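Local coordinates for acyl-coenzyme A oxidase (Caenorhabditis elegans, PDB 5K3J), which catalyses the FAD-dependent desaturation of ascaroside-CoA side chains in the first step of peroxisomal beta-oxidation, contributing to pheromone biosynthesis, at residues W496-K501 with V521-A526. Numbering follows the deposited sequence.
With ATP (adenosine-5'-triphosphate), chain D.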
loop_
_atom_site.group_PDB
_atom_site.type_symbol
_atom_site.label_atom_id
_atom_site.label_comp_id
_atom_site.label_asym_id
_atom_site.label_seq_id
_atom_site.Cartn_x
_atom_site.Cartn_y
_atom_site.Cartn_z
ATOM N N TRP A 496 17.760 18.989 -18.611
ATOM C CA TRP A 496 17.710 20.062 -19.596
ATOM C C TRP A 496 16.336 20.142 -20.249
ATOM O O TRP A 496 15.764 21.223 -20.394
ATOM C CB TRP A 496 18.782 19.854 -20.667
ATOM C CG TRP A 496 20.149 20.266 -20.245
ATOM C CD1 TRP A 496 21.080 19.495 -19.612
ATOM C CD2 TRP A 496 20.750 21.551 -20.433
ATOM N NE1 TRP A 496 22.223 20.222 -19.392
ATOM C CE2 TRP A 496 22.047 21.488 -19.886
ATOM C CE3 TRP A 496 20.319 22.750 -21.009
ATOM C CZ2 TRP A 496 22.916 22.576 -19.898
ATOM C CZ3 TRP A 496 21.183 23.829 -21.020
ATOM C CH2 TRP A 496 22.467 23.735 -20.468
ATOM N N LYS A 497 15.818 18.980 -20.633
ATOM C CA LYS A 497 14.542 18.872 -21.332
ATOM C C LYS A 497 13.406 19.515 -20.545
ATOM O O LYS A 497 12.521 20.145 -21.123
ATOM C CB LYS A 497 14.222 17.401 -21.611
ATOM C CG LYS A 497 13.221 17.150 -22.731
ATOM C CD LYS A 497 11.816 16.926 -22.203
ATOM C CE LYS A 497 10.885 16.520 -23.331
ATOM N NZ LYS A 497 11.300 15.242 -23.977
ATOM N N ALA A 498 13.434 19.355 -19.225
ATOM C CA ALA A 498 12.391 19.917 -18.375
ATOM C C ALA A 498 12.650 21.393 -18.084
ATOM O O ALA A 498 11.718 22.198 -18.038
ATOM C CB ALA A 498 12.282 19.129 -17.076
ATOM N N THR A 499 13.918 21.745 -17.897
ATOM C CA THR A 499 14.290 23.122 -17.594
ATOM C C THR A 499 13.924 24.061 -18.744
ATOM O O THR A 499 13.344 25.125 -18.523
ATOM C CB THR A 499 15.800 23.245 -17.291
ATOM O OG1 THR A 499 16.102 22.560 -16.068
ATOM C CG2 THR A 499 16.203 24.708 -17.157
ATOM N N GLU A 500 14.241 23.650 -19.968
ATOM C CA GLU A 500 14.009 24.481 -21.146
ATOM C C GLU A 500 12.523 24.631 -21.455
ATOM O O GLU A 500 12.107 25.624 -22.056
ATOM C CB GLU A 500 14.740 23.898 -22.356
ATOM C CG GLU A 500 15.011 24.903 -23.460
ATOM C CD GLU A 500 16.476 24.963 -23.841
ATOM O OE1 GLU A 500 17.238 24.057 -23.437
ATOM O OE2 GLU A 500 16.870 25.919 -24.541
ATOM N N LYS A 501 11.728 23.642 -21.058
ATOM C CA LYS A 501 10.282 23.730 -21.219
ATOM C C LYS A 501 9.736 24.764 -20.249
ATOM O O LYS A 501 8.911 25.601 -20.616
ATOM C CB LYS A 501 9.609 22.376 -20.991
ATOM C CG LYS A 501 8.088 22.439 -20.960
ATOM C CD LYS A 501 7.468 21.050 -20.947
ATOM C CE LYS A 501 5.968 21.108 -20.688
ATOM N NZ LYS A 501 5.325 19.762 -20.740
ATOM N N VAL A 521 5.383 18.224 -13.686
ATOM C CA VAL A 521 5.518 16.775 -13.816
ATOM C C VAL A 521 6.860 16.391 -14.438
ATOM O O VAL A 521 7.533 15.483 -13.951
ATOM C CB VAL A 521 4.380 16.167 -14.655
ATOM C CG1 VAL A 521 4.560 14.661 -14.771
ATOM C CG2 VAL A 521 3.038 16.480 -14.023
ATOM N N GLU A 522 7.242 17.083 -15.509
ATOM C CA GLU A 522 8.532 16.857 -16.158
ATOM C C GLU A 522 9.678 17.052 -15.176
ATOM O O GLU A 522 10.643 16.284 -15.165
ATOM C CB GLU A 522 8.712 17.794 -17.352
ATOM C CG GLU A 522 7.828 17.456 -18.536
ATOM C CD GLU A 522 8.106 16.073 -19.085
ATOM O OE1 GLU A 522 9.295 15.706 -19.204
ATOM O OE2 GLU A 522 7.138 15.351 -19.394
ATOM N N LEU A 523 9.554 18.084 -14.349
ATOM C CA LEU A 523 10.562 18.421 -13.353
ATOM C C LEU A 523 10.733 17.327 -12.309
ATOM O O LEU A 523 11.833 17.108 -11.802
ATOM C CB LEU A 523 10.195 19.737 -12.671
ATOM C CG LEU A 523 10.199 20.975 -13.566
ATOM C CD1 LEU A 523 9.451 22.102 -12.893
ATOM C CD2 LEU A 523 11.623 21.385 -13.871
ATOM N N THR A 524 9.642 16.645 -11.981
ATOM C CA THR A 524 9.708 15.551 -11.019
ATOM C C THR A 524 10.286 14.297 -11.664
ATOM O O THR A 524 10.890 13.466 -10.988
ATOM C CB THR A 524 8.329 15.213 -10.425
ATOM O OG1 THR A 524 7.420 14.881 -11.481
ATOM C CG2 THR A 524 7.779 16.390 -9.635
ATOM N N ARG A 525 10.091 14.157 -12.971
ATOM C CA ARG A 525 10.703 13.058 -13.705
ATOM C C ARG A 525 12.211 13.244 -13.691
ATOM O O ARG A 525 12.972 12.280 -13.592
ATOM C CB ARG A 525 10.189 12.996 -15.143
ATOM C CG ARG A 525 8.680 12.888 -15.263
ATOM C CD ARG A 525 8.252 12.874 -16.721
ATOM N NE ARG A 525 6.800 12.928 -16.876
ATOM C CZ ARG A 525 5.998 11.872 -16.791
ATOM N NH1 ARG A 525 6.500 10.669 -16.545
ATOM N NH2 ARG A 525 4.689 12.018 -16.949
ATOM N N ALA A 526 12.630 14.502 -13.784
ATOM C CA ALA A 526 14.040 14.863 -13.731
ATOM C C ALA A 526 14.644 14.520 -12.376
ATOM O O ALA A 526 15.714 13.912 -12.300
ATOM C CB ALA A 526 14.219 16.345 -14.028
HETATM P PG ATP D . 8.640 7.808 -14.906
HETATM O O1G ATP D . 9.525 8.992 -15.211
HETATM O O2G ATP D . 7.374 7.759 -15.731
HETATM O O3G ATP D . 9.374 6.492 -14.803
HETATM P PB ATP D . 6.949 7.219 -12.750
HETATM O O1B ATP D . 7.517 6.430 -11.592
HETATM O O2B ATP D . 6.193 6.505 -13.847
HETATM O O3B ATP D . 8.131 8.097 -13.403
HETATM P PA ATP D . 4.992 9.163 -13.099
HETATM O O1A ATP D . 5.359 10.629 -13.110
HETATM O O2A ATP D . 4.898 8.400 -14.400
HETATM O O3A ATP D . 6.024 8.385 -12.141
HETATM O "O5'" ATP D . 3.606 8.984 -12.305
HETATM C "C5'" ATP D . 3.110 7.681 -11.999
HETATM C "C4'" ATP D . 2.504 7.759 -10.608
HETATM O "O4'" ATP D . 3.480 7.453 -9.607
HETATM C "C3'" ATP D . 2.003 9.171 -10.355
HETATM O "O3'" ATP D . 0.622 9.133 -9.993
HETATM C "C2'" ATP D . 2.840 9.688 -9.204
HETATM O "O2'" ATP D . 2.050 10.417 -8.264
HETATM C "C1'" ATP D . 3.434 8.438 -8.572
HETATM N N9 ATP D . 4.795 8.683 -8.033
HETATM C C8 ATP D . 5.926 8.741 -8.757
HETATM N N7 ATP D . 7.007 8.975 -7.972
HETATM C C5 ATP D . 6.569 9.067 -6.704
HETATM C C6 ATP D . 7.186 9.306 -5.378
HETATM N N6 ATP D . 8.522 9.495 -5.243
HETATM N N1 ATP D . 6.363 9.322 -4.306
HETATM C C2 ATP D . 5.035 9.134 -4.424
HETATM N N3 ATP D . 4.410 8.916 -5.593
HETATM C C4 ATP D . 5.111 8.872 -6.749
#
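Ala498 meets Glu522 where two nearly antiparallel helices come closest, their axes 8.6 Å apart at 154°. The methyl CB of Ala498 points toward the other helix and lies 3.8 Å from both CB and the backbone O of Glu522; a residue this small lets the backbones draw near. On the flank, the end of Leu523 reaches inward, its CD2 packing at 4.0 Å against Ala498 CB, while the same leucine also touches Ala443 of helix 435-450.

Lys497 and Lys501, one helical turn apart, send their long chains past Glu522. Lys501 is fully extended, with CG anti to the backbone N (chi1 172°), and crosses the glutamate at about a right angle, placing its NZ 4.1 Å from Glu522 CG. Lys497 is bent at chi2, and its CD, rather than its ammonium, passes nearest the carboxylate. Lys497 NZ stays 5.2 Å from Glu522 OE1, and Lys501 NZ 5.0 Å from Glu522 OE2, too far for a salt bridge, though their positive charge probably favours the ionised carboxylate. Lys497 instead pairs with Asp584 of the second subunit, while Lys501 has a long, weak ion pair with Asp588 of that subunit.

The buried carboxylate of Glu522 has its own partners: OE1 is hydrogen-bonded by Gln494, and OE2 forms a salt bridge of 3.5 Å to Arg525 NE. Tyr591 OH of the second subunit bonds to both Glu522 OE2 and Arg525 NH2. Glu522 is thus placed as a second-shell residue and probably steadies the arginine. The extended Arg525 chain carries its guanidinium to the triphosphate, its NH1 3.1 Å from O2G of ATP, which lies at the edge in the plane of the group, while ATP O1A sits over one face. This helix pair belongs to the helical C-terminal acyl-CoA oxidase domain, where Arg525, backed by Glu522, contacts an ATP shared between the two subunits.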